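Local coordinates for protein putative glycoside hydrolase (Parabacteroides distasonis ATCC 8503, PDB 3GYC) that is a putative glycoside hydrolase of a cellulase-like family with a TIM-barrel fold, and probably binds and cleaves a carbohydrate substrate that has not been identified, at residues L46-Y51 with R358-H363; T304-L309 with G342-N347; W322-C327 with A354-D359. All coordinates share one frame; numbering follows the deposited sequence.

Contact 1: residues L46-Y51 with R358-H363; sequences LSERGY and RDVEWH
Arg49 and His363 bring the two backbones together, their CA atoms 5.3 Å apart, just where helix 39-48 closes in a Schellman motif at Gly50 and the first turn of helix 360-371 rises from its N-cap, Asp359. The imidazole of His363 shows how one flat group can be held from several directions at once. Arg49 CD lies over one face, 4.1 Å above the plane and toward the rim, while CE3 of Trp362 sits over the centre of the opposite face. At the ring edge, and in its plane, ND1 shares a 2.7 Å hydrogen bond with Tyr51 OH, the tyrosine ring being turned 71° from the imidazole. NE2 is hydrogen-bonded to Met356 O, so both nitrogens are engaged and the rotation of the ring is fixed. The close backbones leave the CB atoms of Arg49 and His363 3.7 Å apart; His363 CG, anti to its carbonyl carbon (chi1 -67°), turns ND1 to Tyr51 OH and one face under Arg49 CD. From CG the arginine runs extended to NE. Val360 CG2 then covers one face of its guanidinium, 3.5 Å from Arg49 NH2. The polar end is held mainly by Trp357 O at NH2 and Glu45 O at NH1, with a longer salt bridge of 3.5 Å from Arg49 NH1 to Glu48 OE1. Asp359 OD1 accepts from Trp362 N, whose approach is from above the carboxylate plane. The contact is lateral packing in the helical layer of a TIM barrel, where helix 39-48, after the first strand, meets helix 360-371, after the eighth, closing the ring.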
ATOM      1  N   LEU A  46      13.627   8.120   7.703  1.00 10.05           N
ATOM      2  CA  LEU A  46      13.286   6.964   6.911  1.00 10.93           C
ATOM      3  C   LEU A  46      14.577   6.269   6.408  1.00 12.03           C
ATOM      4  O   LEU A  46      14.707   5.072   6.531  1.00 12.62           O
ATOM      5  CB  LEU A  46      12.448   7.401   5.679  1.00 11.49           C
ATOM      6  CG  LEU A  46      11.915   6.257   4.825  1.00 12.16           C
ATOM      7  CD1 LEU A  46      10.977   5.414   5.690  1.00 12.28           C
ATOM      8  CD2 LEU A  46      11.267   6.702   3.523  1.00 12.34           C
ATOM      9  N   SER A  47      15.496   7.024   5.829  1.00 11.60           N
ATOM     10  CA  SER A  47      16.774   6.439   5.329  1.00 15.67           C
ATOM     11  C   SER A  47      17.632   5.884   6.443  1.00 14.84           C
ATOM     12  O   SER A  47      18.273   4.857   6.266  1.00 14.89           O
ATOM     13  CB  SER A  47      17.588   7.475   4.584  1.00 16.79           C
ATOM     14  OG  SER A  47      16.895   7.878   3.431  1.00 22.55           O
ATOM     15  N   GLU A  48      17.684   6.599   7.567  1.00 16.07           N
ATOM     16  CA  GLU A  48      18.433   6.161   8.760  1.00 16.67           C
ATOM     17  C   GLU A  48      17.902   4.783   9.217  1.00 15.67           C
ATOM     18  O   GLU A  48      18.651   3.947   9.722  1.00 16.62           O
ATOM     19  CB  GLU A  48      18.259   7.202   9.869  1.00 19.62           C
ATOM     20  CG  GLU A  48      18.896   6.857  11.201  1.00 24.12           C
ATOM     21  CD  GLU A  48      18.549   7.817  12.372  1.00 27.51           C
ATOM     22  OE1 GLU A  48      17.514   8.563  12.335  1.00 31.57           O
ATOM     23  OE2 GLU A  48      19.301   7.772  13.391  1.00 29.81           O
ATOM     24  N   ARG A  49      16.602   4.551   9.074  1.00 12.51           N
ATOM     25  CA  ARG A  49      15.997   3.282   9.421  1.00 11.62           C
ATOM     26  C   ARG A  49      16.252   2.209   8.338  1.00 13.84           C
ATOM     27  O   ARG A  49      15.994   1.039   8.572  1.00 14.41           O
ATOM     28  CB  ARG A  49      14.505   3.462   9.705  1.00 11.70           C
ATOM     29  CG  ARG A  49      14.305   4.279  10.945  1.00 11.92           C
ATOM     30  CD  ARG A  49      12.957   4.898  11.046  1.00 12.38           C
ATOM     31  NE  ARG A  49      12.756   5.450  12.363  1.00 11.90           N
ATOM     32  CZ  ARG A  49      13.360   6.519  12.867  1.00 12.57           C
ATOM     33  NH1 ARG A  49      14.288   7.198  12.189  1.00 13.47           N
ATOM     34  NH2 ARG A  49      13.068   6.898  14.096  1.00 13.02           N
ATOM     35  N   GLY A  50      16.752   2.622   7.164  1.00 12.07           N
ATOM     36  CA  GLY A  50      17.120   1.694   6.089  1.00 12.23           C
ATOM     37  C   GLY A  50      16.079   1.456   5.015  1.00 11.39           C
ATOM     38  O   GLY A  50      16.256   0.569   4.190  1.00 10.81           O
ATOM     39  N   TYR A  51      14.969   2.209   5.041  1.00  9.35           N
ATOM     40  CA  TYR A  51      13.958   2.082   3.997  1.00 11.15           C
ATOM     41  C   TYR A  51      14.454   2.866   2.776  1.00 12.18           C
ATOM     42  O   TYR A  51      15.084   3.910   2.920  1.00 14.43           O
ATOM     43  CB  TYR A  51      12.561   2.616   4.454  1.00 11.14           C
ATOM     44  CG  TYR A  51      12.036   1.797   5.587  1.00 10.51           C
ATOM     45  CD1 TYR A  51      11.378   0.609   5.354  1.00 10.68           C
ATOM     46  CD2 TYR A  51      12.290   2.169   6.914  1.00 11.48           C
ATOM     47  CE1 TYR A  51      10.976  -0.215   6.426  1.00  9.94           C
ATOM     48  CE2 TYR A  51      11.876   1.349   8.004  1.00 10.35           C
ATOM     49  CZ  TYR A  51      11.220   0.177   7.741  1.00 10.96           C
ATOM     50  OH  TYR A  51      10.856  -0.664   8.783  1.00 10.87           O
ATOM     51  N   ARG A 358       9.923   4.772  16.529  1.00 16.92           N
ATOM     52  CA  ARG A 358      11.031   5.123  17.386  1.00 20.14           C
ATOM     53  C   ARG A 358      12.230   4.180  17.514  1.00 20.53           C
ATOM     54  O   ARG A 358      13.359   4.676  17.605  1.00 22.99           O
ATOM     55  CB  ARG A 358      10.538   5.474  18.785  1.00 22.47           C
ATOM     56  CG  ARG A 358       9.940   4.317  19.558  1.00 24.94           C
ATOM     57  CD  ARG A 358       9.417   4.767  20.973  1.00 26.31           C
ATOM     58  NE  ARG A 358       8.927   6.170  21.017  1.00 28.20           N
ATOM     59  CZ  ARG A 358       8.374   6.749  22.095  1.00 27.78           C
ATOM     60  NH1 ARG A 358       8.157   6.049  23.191  1.00 26.97           N
ATOM     61  NH2 ARG A 358       8.015   8.028  22.046  1.00 28.29           N
ATOM     62  N   ASP A 359      12.022   2.868  17.510  1.00 19.45           N
ATOM     63  CA  ASP A 359      13.139   1.884  17.754  1.00 20.31           C
ATOM     64  C   ASP A 359      13.976   1.732  16.452  1.00 19.04           C
ATOM     65  O   ASP A 359      13.711   0.844  15.658  1.00 19.60           O
ATOM     66  CB  ASP A 359      12.486   0.565  18.241  1.00 19.21           C
ATOM     67  CG  ASP A 359      13.461  -0.545  18.567  1.00 20.76           C
ATOM     68  OD1 ASP A 359      14.693  -0.419  18.343  1.00 21.12           O
ATOM     69  OD2 ASP A 359      12.950  -1.594  19.052  1.00 18.74           O
ATOM     70  N   VAL A 360      14.955   2.617  16.249  1.00 16.42           N
ATOM     71  CA  VAL A 360      15.735   2.668  15.012  1.00 13.63           C
ATOM     72  C   VAL A 360      16.454   1.347  14.695  1.00 14.31           C
ATOM     73  O   VAL A 360      16.451   0.932  13.547  1.00 12.41           O
ATOM     74  CB  VAL A 360      16.735   3.849  14.992  1.00 14.29           C
ATOM     75  CG1 VAL A 360      17.619   3.758  13.791  1.00 14.37           C
ATOM     76  CG2 VAL A 360      16.017   5.204  14.995  1.00 13.01           C
ATOM     77  N   GLU A 361      17.004   0.669  15.710  1.00 12.93           N
ATOM     78  CA  GLU A 361      17.716  -0.600  15.507  1.00 15.20           C
ATOM     79  C   GLU A 361      16.809  -1.731  15.058  1.00 13.39           C
ATOM     80  O   GLU A 361      17.231  -2.547  14.257  1.00 12.20           O
ATOM     81  CB  GLU A 361      18.548  -1.007  16.746  1.00 17.26           C
ATOM     82  CG  GLU A 361      19.642  -0.016  17.123  1.00 19.59           C
ATOM     83  CD  GLU A 361      20.520   0.393  15.940  1.00 22.74           C
ATOM     84  OE1 GLU A 361      21.075  -0.501  15.245  1.00 23.31           O
ATOM     85  OE2 GLU A 361      20.631   1.631  15.691  1.00 26.90           O
ATOM     86  N   TRP A 362      15.565  -1.773  15.545  1.00 12.80           N
ATOM     87  CA  TRP A 362      14.576  -2.761  15.099  1.00 11.72           C
ATOM     88  C   TRP A 362      14.330  -2.624  13.598  1.00 11.03           C
ATOM     89  O   TRP A 362      14.266  -3.628  12.853  1.00  9.49           O
ATOM     90  CB  TRP A 362      13.269  -2.545  15.809  1.00 12.10           C
ATOM     91  CG  TRP A 362      12.184  -3.526  15.526  1.00 12.40           C
ATOM     92  CD1 TRP A 362      11.907  -4.673  16.229  1.00 12.73           C
ATOM     93  CD2 TRP A 362      11.149  -3.406  14.538  1.00 12.21           C
ATOM     94  NE1 TRP A 362      10.778  -5.272  15.735  1.00 12.65           N
ATOM     95  CE2 TRP A 362      10.286  -4.507  14.700  1.00 12.12           C
ATOM     96  CE3 TRP A 362      10.868  -2.483  13.554  1.00 11.58           C
ATOM     97  CZ2 TRP A 362       9.187  -4.719  13.883  1.00 11.66           C
ATOM     98  CZ3 TRP A 362       9.772  -2.702  12.725  1.00 11.37           C
ATOM     99  CH2 TRP A 362       8.943  -3.806  12.903  1.00 11.24           C
ATOM    100  N   HIS A 363      14.225  -1.378  13.148  1.00 11.10           N
ATOM    101  CA  HIS A 363      14.061  -1.138  11.706  1.00 12.57           C
ATOM    102  C   HIS A 363      15.293  -1.527  10.928  1.00 10.64           C
ATOM    103  O   HIS A 363      15.172  -2.211   9.939  1.00 11.16           O
ATOM    104  CB  HIS A 363      13.706   0.303  11.401  1.00 12.74           C
ATOM    105  CG  HIS A 363      12.355   0.698  11.897  1.00 11.33           C
ATOM    106  ND1 HIS A 363      11.199   0.395  11.205  1.00 11.15           N
ATOM    107  CD2 HIS A 363      11.973   1.366  13.014  1.00 11.53           C
ATOM    108  CE1 HIS A 363      10.161   0.870  11.878  1.00 12.57           C
ATOM    109  NE2 HIS A 363      10.602   1.474  12.971  1.00 11.77           N
TER

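Contact 2: residues T304-L309 with G342-N347; sequences TECWGL and GVATSN
At the C-terminal mouth of the TIM barrel, the loop after strand 301-303 and the end of strand 340-343 with its following loop are joined through Trp307, Cys306 and Asn347. A cis peptide precedes Trp307, and its indole NE1 gives a 2.9 Å hydrogen bond to Ala344 O, which is tilted 27° from the ring plane. Farther along the same edge, Trp307 CZ2 rests 4.0 Å from Val343 CG1. Cys306 O accepts from Asn347 N at 3.0 Å and also receives a CA-H...O contact from Ser346 CA at 3.2 Å. Cys306 SG packs 3.8 Å from Ala344 CB. Asn347 CG lies between its backbone N and carbonyl carbon (chi1 57°), bringing OD1 to 2.9 Å from Cys306 O, two acceptors with no bond; OD1 accepts from Trp236 NE1, and ND2 donates to Val310 O. A water donates to Glu305 OE1 at 2.7 Å and weakly accepts from Asn347 ND2. Glu305 OE2 is salt-bridged to Arg55; in retaining glycosidases of clan GH-A the nucleophile ends the seventh strand, and Glu305 sits comparably, though its role is only inferred. Outward, Trp307 packs on helix 321-337 and Thr345 on helix 360-371, while Thr304 and Asn347 face strand 17-23.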
ATOM      1  N   THR A 304       2.800  -3.670   1.156  1.00 12.19           N
ATOM      2  CA  THR A 304       2.991  -2.419   1.891  1.00 13.18           C
ATOM      3  C   THR A 304       2.020  -2.287   3.064  1.00 13.18           C
ATOM      4  O   THR A 304       2.149  -1.371   3.869  1.00 14.68           O
ATOM      5  CB  THR A 304       2.830  -1.174   0.967  1.00 13.79           C
ATOM      6  OG1 THR A 304       1.482  -1.101   0.486  1.00 15.29           O
ATOM      7  CG2 THR A 304       3.838  -1.232  -0.213  1.00 13.23           C
ATOM      8  N   GLU A 305       1.072  -3.228   3.192  1.00 14.99           N
ATOM      9  CA  GLU A 305       0.106  -3.220   4.267  1.00 14.86           C
ATOM     10  C   GLU A 305       0.125  -4.619   4.904  1.00 14.18           C
ATOM     11  O   GLU A 305      -0.244  -5.595   4.288  1.00 14.18           O
ATOM     12  CB  GLU A 305      -1.264  -2.814   3.731  1.00 16.22           C
ATOM     13  CG  GLU A 305      -1.273  -1.426   3.021  1.00 19.07           C
ATOM     14  CD  GLU A 305      -2.689  -0.799   2.987  1.00 22.32           C
ATOM     15  OE1 GLU A 305      -3.377  -0.864   4.022  1.00 23.87           O
ATOM     16  OE2 GLU A 305      -3.106  -0.207   1.961  1.00 22.63           O
ATOM     17  N   CYS A 306       0.601  -4.662   6.143  1.00 14.32           N
ATOM     18  CA  CYS A 306       0.981  -5.878   6.805  1.00 14.55           C
ATOM     19  C   CYS A 306       1.487  -5.485   8.194  1.00 15.83           C
ATOM     20  O   CYS A 306       1.546  -4.275   8.489  1.00 14.78           O
ATOM     21  CB  CYS A 306       2.140  -6.456   5.995  1.00 14.40           C
ATOM     22  SG  CYS A 306       3.409  -5.133   5.700  1.00 14.97           S
ATOM     23  N   TRP A 307       1.810  -6.442   9.079  1.00 13.55           N
ATOM     24  CA  TRP A 307       1.611  -7.880   8.908  1.00 14.26           C
ATOM     25  C   TRP A 307       0.735  -8.434  10.028  1.00 14.41           C
ATOM     26  O   TRP A 307       0.343  -9.600   9.973  1.00 16.47           O
ATOM     27  CB  TRP A 307       2.939  -8.683   8.985  1.00 13.10           C
ATOM     28  CG  TRP A 307       3.961  -8.408   7.899  1.00 12.66           C
ATOM     29  CD1 TRP A 307       5.023  -7.594   7.996  1.00 11.19           C
ATOM     30  CD2 TRP A 307       4.006  -8.977   6.590  1.00 12.30           C
ATOM     31  NE1 TRP A 307       5.719  -7.569   6.819  1.00 12.50           N
ATOM     32  CE2 TRP A 307       5.123  -8.429   5.944  1.00 11.79           C
ATOM     33  CE3 TRP A 307       3.205  -9.889   5.899  1.00 11.47           C
ATOM     34  CZ2 TRP A 307       5.458  -8.743   4.645  1.00 12.04           C
ATOM     35  CZ3 TRP A 307       3.537 -10.207   4.612  1.00 11.37           C
ATOM     36  CH2 TRP A 307       4.655  -9.629   3.995  1.00 12.85           C
ATOM     37  N   GLY A 308       0.479  -7.635  11.068  1.00 15.44           N
ATOM     38  CA  GLY A 308      -0.253  -8.099  12.277  1.00 15.14           C
ATOM     39  C   GLY A 308      -1.681  -7.611  12.381  1.00 16.04           C
ATOM     40  O   GLY A 308      -2.613  -8.314  12.005  1.00 15.40           O
ATOM     41  N   LEU A 309      -1.846  -6.389  12.889  1.00 16.45           N
ATOM     42  CA  LEU A 309      -3.148  -5.771  13.016  1.00 15.65           C
ATOM     43  C   LEU A 309      -3.309  -4.801  11.871  1.00 14.37           C
ATOM     44  O   LEU A 309      -2.336  -4.172  11.420  1.00 13.78           O
ATOM     45  CB  LEU A 309      -3.314  -5.060  14.379  1.00 15.65           C
ATOM     46  CG  LEU A 309      -4.054  -5.868  15.448  1.00 17.36           C
ATOM     47  CD1 LEU A 309      -3.295  -7.096  15.886  1.00 16.79           C
ATOM     48  CD2 LEU A 309      -4.413  -5.006  16.663  1.00 16.54           C
ATOM     49  N   GLY A 342       9.601  -5.855  -3.010  1.00 14.35           N
ATOM     50  CA  GLY A 342       9.326  -4.738  -2.127  1.00 15.95           C
ATOM     51  C   GLY A 342       8.653  -5.264  -0.865  1.00 14.96           C
ATOM     52  O   GLY A 342       7.555  -5.818  -0.927  1.00 17.54           O
ATOM     53  N   VAL A 343       9.297  -5.087   0.288  1.00 13.55           N
ATOM     54  CA  VAL A 343       8.760  -5.576   1.539  1.00 11.21           C
ATOM     55  C   VAL A 343       8.682  -4.471   2.578  1.00 11.16           C
ATOM     56  O   VAL A 343       9.626  -3.755   2.715  1.00 11.65           O
ATOM     57  CB  VAL A 343       9.642  -6.713   2.094  1.00 11.38           C
ATOM     58  CG1 VAL A 343       8.980  -7.323   3.344  1.00  9.44           C
ATOM     59  CG2 VAL A 343       9.903  -7.753   1.037  1.00 10.58           C
ATOM     60  N   ALA A 344       7.508  -4.290   3.227  1.00 10.14           N
ATOM     61  CA  ALA A 344       7.301  -3.343   4.307  1.00  9.48           C
ATOM     62  C   ALA A 344       7.365  -4.150   5.607  1.00 11.13           C
ATOM     63  O   ALA A 344       7.102  -5.353   5.599  1.00 11.77           O
ATOM     64  CB  ALA A 344       5.950  -2.669   4.202  1.00 11.54           C
ATOM     65  N   THR A 345       7.739  -3.490   6.687  1.00 11.14           N
ATOM     66  CA  THR A 345       7.777  -4.105   8.012  1.00 12.67           C
ATOM     67  C   THR A 345       6.402  -3.946   8.635  1.00 13.17           C
ATOM     68  O   THR A 345       5.990  -4.795   9.431  1.00 14.72           O
ATOM     69  CB  THR A 345       8.847  -3.461   8.902  1.00 12.83           C
ATOM     70  OG1 THR A 345       8.596  -2.056   8.982  1.00 12.24           O
ATOM     71  CG2 THR A 345      10.255  -3.747   8.347  1.00 11.84           C
ATOM     72  N   SER A 346       5.689  -2.876   8.273  1.00 12.71           N
ATOM     73  CA  SER A 346       4.278  -2.697   8.688  1.00 12.62           C
ATOM     74  C   SER A 346       3.626  -1.502   8.020  1.00 13.12           C
ATOM     75  O   SER A 346       4.339  -0.663   7.469  1.00 12.83           O
ATOM     76  CB  SER A 346       4.165  -2.504  10.208  1.00 13.60           C
ATOM     77  OG  SER A 346       4.469  -1.181  10.605  1.00 12.57           O
ATOM     78  N   ASN A 347       2.291  -1.377   8.146  1.00 13.09           N
ATOM     79  CA  ASN A 347       1.580  -0.189   7.691  1.00 14.40           C
ATOM     80  C   ASN A 347       1.535   0.943   8.761  1.00 14.19           C
ATOM     81  O   ASN A 347       0.695   1.818   8.663  1.00 13.76           O
ATOM     82  CB  ASN A 347       0.173  -0.467   7.099  1.00 16.14           C
ATOM     83  CG  ASN A 347      -0.789  -1.213   8.062  1.00 16.46           C
ATOM     84  OD1 ASN A 347      -0.479  -2.245   8.518  1.00 20.72           O
ATOM     85  ND2 ASN A 347      -1.983  -0.700   8.266  1.00 19.53           N
TER
HETATM   86  O   HOH W   1       4.096   0.174   4.837  1.00 13.57           O
HETATM   87  O   HOH W   2      -3.595   0.885   6.120  1.00 40.81           O

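Contact 3: residues W322-C327 with A354-D359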
ATOM      1  N   TRP A 322       4.011  -6.592  21.031  1.00 11.85           N
ATOM      2  CA  TRP A 322       3.504  -7.804  20.400  1.00 12.59           C
ATOM      3  C   TRP A 322       3.152  -7.613  18.923  1.00 13.03           C
ATOM      4  O   TRP A 322       3.222  -8.575  18.117  1.00 11.28           O
ATOM      5  CB  TRP A 322       2.331  -8.389  21.191  1.00 13.47           C
ATOM      6  CG  TRP A 322       1.140  -7.512  21.258  1.00 13.57           C
ATOM      7  CD1 TRP A 322       0.920  -6.461  22.126  1.00 14.72           C
ATOM      8  CD2 TRP A 322      -0.037  -7.620  20.455  1.00 14.94           C
ATOM      9  NE1 TRP A 322      -0.312  -5.899  21.877  1.00 13.60           N
ATOM     10  CE2 TRP A 322      -0.922  -6.590  20.864  1.00 14.66           C
ATOM     11  CE3 TRP A 322      -0.434  -8.479  19.420  1.00 15.58           C
ATOM     12  CZ2 TRP A 322      -2.163  -6.411  20.277  1.00 14.63           C
ATOM     13  CZ3 TRP A 322      -1.653  -8.283  18.832  1.00 15.88           C
ATOM     14  CH2 TRP A 322      -2.504  -7.256  19.256  1.00 15.59           C
ATOM     15  N   VAL A 323       2.799  -6.374  18.554  1.00 12.14           N
ATOM     16  CA  VAL A 323       2.510  -6.040  17.182  1.00 12.82           C
ATOM     17  C   VAL A 323       3.825  -6.054  16.372  1.00 12.87           C
ATOM     18  O   VAL A 323       3.874  -6.614  15.251  1.00 13.31           O
ATOM     19  CB  VAL A 323       1.817  -4.645  17.079  1.00 13.11           C
ATOM     20  CG1 VAL A 323       1.637  -4.272  15.659  1.00 12.40           C
ATOM     21  CG2 VAL A 323       0.452  -4.702  17.841  1.00 10.82           C
ATOM     22  N   LYS A 324       4.900  -5.515  16.961  1.00 12.82           N
ATOM     23  CA  LYS A 324       6.228  -5.526  16.322  1.00 12.76           C
ATOM     24  C   LYS A 324       6.721  -6.972  16.142  1.00 14.19           C
ATOM     25  O   LYS A 324       7.374  -7.306  15.162  1.00 13.23           O
ATOM     26  CB  LYS A 324       7.232  -4.666  17.107  1.00 13.68           C
ATOM     27  CG  LYS A 324       7.014  -3.158  17.012  1.00 15.17           C
ATOM     28  CD  LYS A 324       7.811  -2.300  18.004  1.00 15.36           C
ATOM     29  CE  LYS A 324       9.315  -2.509  17.884  1.00 16.62           C
ATOM     30  NZ  LYS A 324      10.117  -1.721  18.881  1.00 16.33           N
ATOM     31  N   ASP A 325       6.438  -7.829  17.125  1.00 14.21           N
ATOM     32  CA  ASP A 325       6.796  -9.228  17.025  1.00 14.81           C
ATOM     33  C   ASP A 325       6.181  -9.873  15.779  1.00 13.16           C
ATOM     34  O   ASP A 325       6.853 -10.619  15.059  1.00 10.01           O
ATOM     35  CB  ASP A 325       6.345  -9.985  18.279  1.00 16.10           C
ATOM     36  CG  ASP A 325       7.246  -9.729  19.505  1.00 18.21           C
ATOM     37  OD1 ASP A 325       8.335  -9.150  19.348  1.00 19.97           O
ATOM     38  OD2 ASP A 325       6.882 -10.154  20.629  1.00 17.63           O
ATOM     39  N   LEU A 326       4.892  -9.622  15.556  1.00 11.91           N
ATOM     40  CA  LEU A 326       4.182 -10.166  14.403  1.00 11.97           C
ATOM     41  C   LEU A 326       4.720  -9.537  13.114  1.00 13.26           C
ATOM     42  O   LEU A 326       4.818 -10.226  12.080  1.00 13.88           O
ATOM     43  CB  LEU A 326       2.654  -9.964  14.523  1.00 12.91           C
ATOM     44  CG  LEU A 326       1.875 -10.866  15.501  1.00 13.39           C
ATOM     45  CD1 LEU A 326       0.486 -10.296  15.832  1.00 15.23           C
ATOM     46  CD2 LEU A 326       1.801 -12.296  14.919  1.00 13.94           C
ATOM     47  N   CYS A 327       5.075  -8.251  13.172  1.00 12.42           N
ATOM     48  CA  CYS A 327       5.628  -7.588  11.980  1.00 13.32           C
ATOM     49  C   CYS A 327       7.001  -8.120  11.626  1.00 12.82           C
ATOM     50  O   CYS A 327       7.288  -8.347  10.467  1.00 10.72           O
ATOM     51  CB  CYS A 327       5.670  -6.099  12.177  1.00 14.30           C
ATOM     52  SG  CYS A 327       3.940  -5.473  12.049  1.00 19.62           S
ATOM     53  N   ALA A 354       4.508   6.964  16.695  1.00 11.70           N
ATOM     54  CA  ALA A 354       5.711   7.108  17.488  1.00 12.03           C
ATOM     55  C   ALA A 354       6.189   5.769  18.053  1.00 13.29           C
ATOM     56  O   ALA A 354       7.407   5.473  18.065  1.00 13.44           O
ATOM     57  CB  ALA A 354       5.494   8.144  18.625  1.00 12.38           C
ATOM     58  N   GLY A 355       5.226   4.941  18.452  1.00 12.09           N
ATOM     59  CA  GLY A 355       5.502   3.642  19.044  1.00 12.12           C
ATOM     60  C   GLY A 355       6.182   2.652  18.113  1.00 12.37           C
ATOM     61  O   GLY A 355       6.888   1.744  18.574  1.00  9.25           O
HETATM   62  N   MSE A 356       5.887   2.783  16.820  1.00 12.05           N
HETATM   63  CA  MSE A 356       6.497   1.982  15.786  1.00 11.12           C
HETATM   64  C   MSE A 356       7.758   2.639  15.183  1.00 13.49           C
HETATM   65  O   MSE A 356       8.753   1.956  14.885  1.00 11.62           O
HETATM   66  CB  MSE A 356       5.495   1.676  14.695  1.00 10.09           C
HETATM   67  CG  MSE A 356       6.092   0.843  13.562  1.00 12.14           C
HETATM   68 SE   MSE A 356       6.679  -0.895  14.031  0.75  8.36          SE
HETATM   69  CE  MSE A 356       4.875  -1.688  14.171  1.00  9.34           C
ATOM     70  N   TRP A 357       7.719   3.954  15.003  1.00 13.43           N
ATOM     71  CA  TRP A 357       8.822   4.651  14.367  1.00 14.81           C
ATOM     72  C   TRP A 357      10.075   4.773  15.208  1.00 15.00           C
ATOM     73  O   TRP A 357      11.169   4.875  14.669  1.00 13.88           O
ATOM     74  CB  TRP A 357       8.343   6.057  14.024  1.00 13.53           C
ATOM     75  CG  TRP A 357       9.150   6.919  13.063  1.00 13.93           C
ATOM     76  CD1 TRP A 357       9.699   8.147  13.332  1.00 14.48           C
ATOM     77  CD2 TRP A 357       9.382   6.691  11.665  1.00 12.95           C
ATOM     78  NE1 TRP A 357      10.273   8.676  12.184  1.00 14.07           N
ATOM     79  CE2 TRP A 357      10.095   7.803  11.160  1.00 12.50           C
ATOM     80  CE3 TRP A 357       9.111   5.641  10.811  1.00 13.20           C
ATOM     81  CZ2 TRP A 357      10.510   7.888   9.839  1.00 13.12           C
ATOM     82  CZ3 TRP A 357       9.522   5.717   9.509  1.00 12.80           C
ATOM     83  CH2 TRP A 357      10.220   6.847   9.025  1.00 12.64           C
ATOM     84  N   ARG A 358       9.923   4.772  16.529  1.00 16.92           N
ATOM     85  CA  ARG A 358      11.031   5.123  17.386  1.00 20.14           C
ATOM     86  C   ARG A 358      12.230   4.180  17.514  1.00 20.53           C
ATOM     87  O   ARG A 358      13.359   4.676  17.605  1.00 22.99           O
ATOM     88  CB  ARG A 358      10.538   5.474  18.785  1.00 22.47           C
ATOM     89  CG  ARG A 358       9.940   4.317  19.558  1.00 24.94           C
ATOM     90  CD  ARG A 358       9.417   4.767  20.973  1.00 26.31           C
ATOM     91  NE  ARG A 358       8.927   6.170  21.017  1.00 28.20           N
ATOM     92  CZ  ARG A 358       8.374   6.749  22.095  1.00 27.78           C
ATOM     93  NH1 ARG A 358       8.157   6.049  23.191  1.00 26.97           N
ATOM     94  NH2 ARG A 358       8.015   8.028  22.046  1.00 28.29           N
ATOM     95  N   ASP A 359      12.022   2.868  17.510  1.00 19.45           N
ATOM     96  CA  ASP A 359      13.139   1.884  17.754  1.00 20.31           C
ATOM     97  C   ASP A 359      13.976   1.732  16.452  1.00 19.04           C
ATOM     98  O   ASP A 359      13.711   0.844  15.658  1.00 19.60           O
ATOM     99  CB  ASP A 359      12.486   0.565  18.241  1.00 19.21           C
ATOM    100  CG  ASP A 359      13.461  -0.545  18.567  1.00 20.76           C
ATOM    101  OD1 ASP A 359      14.693  -0.419  18.343  1.00 21.12           O
ATOM    102  OD2 ASP A 359      12.950  -1.594  19.052  1.00 18.74           O
TER
HETATM  103  O   HOH W   3       9.257   1.026  17.921  1.00 23.97           O
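Lys324 reaches from helix 321-337 across Met356 to Asp359, and its side chain can be read atom by atom. CB points toward segment 354-359, and with CG anti to the carbonyl carbon (chi1 -72°) the chain is launched over the selenoether. CG lies 3.8 Å from SE of Met356, a selenomethionine, and equally near its CE; the lysine and selenomethionine chains run antiparallel, side by side. CD comes within 4.2 Å of Gly355 O, and the chain bends there (chi3 58°), bringing CE alongside the carboxylate. At the tip, NZ makes a 2.8 Å salt bridge to Asp359 OD2, using the anti lone pair of that oxygen. NZ also donates to a water, 3.0 Å away, that in turn donates to Gly355 O at 2.6 Å. Behind the lysine, Met356 CE is flanked more loosely by Val323 CG1 and Cys327 SG, each at 4.4 Å, and Trp362 forms a cation-pi pair with Lys324. With an alanine here, the Asp359 carboxylate would probably lose its positive mate, Trp362 its cation, and the Met356 selenoether its CG neighbour. The chemistry is thus divided along one chain, an apolar stem on a selenoether and a charged tip on a carboxylate. Together with the helix N-terminus that Asp359 caps, the lysine is likely to favour the anionic form of that carboxylate.

In the fold
The three contacts form a connected network from the barrel mouth to its outer helices. Contact 2, whose centre is about 8 Å from that of the chain, lies by the probable active site; contacts 1 and 3 lie about 19 and 18 Å from the chain centre. Contacts 1 and 2 have centres about 15 Å apart but are joined where Tyr51 OH meets Thr345 OG1 at 2.7 Å. Contacts 1 and 3 share Arg358 and Asp359, and Leu46 CD1 packs 3.7 Å from Trp357 CH2. Contacts 2 and 3 meet where Ser346 CB touches Cys327 SG at 3.5 Å. Helix 321-337 thus touches both strand-end loops, and helix 360-371 the one after strand 340-343.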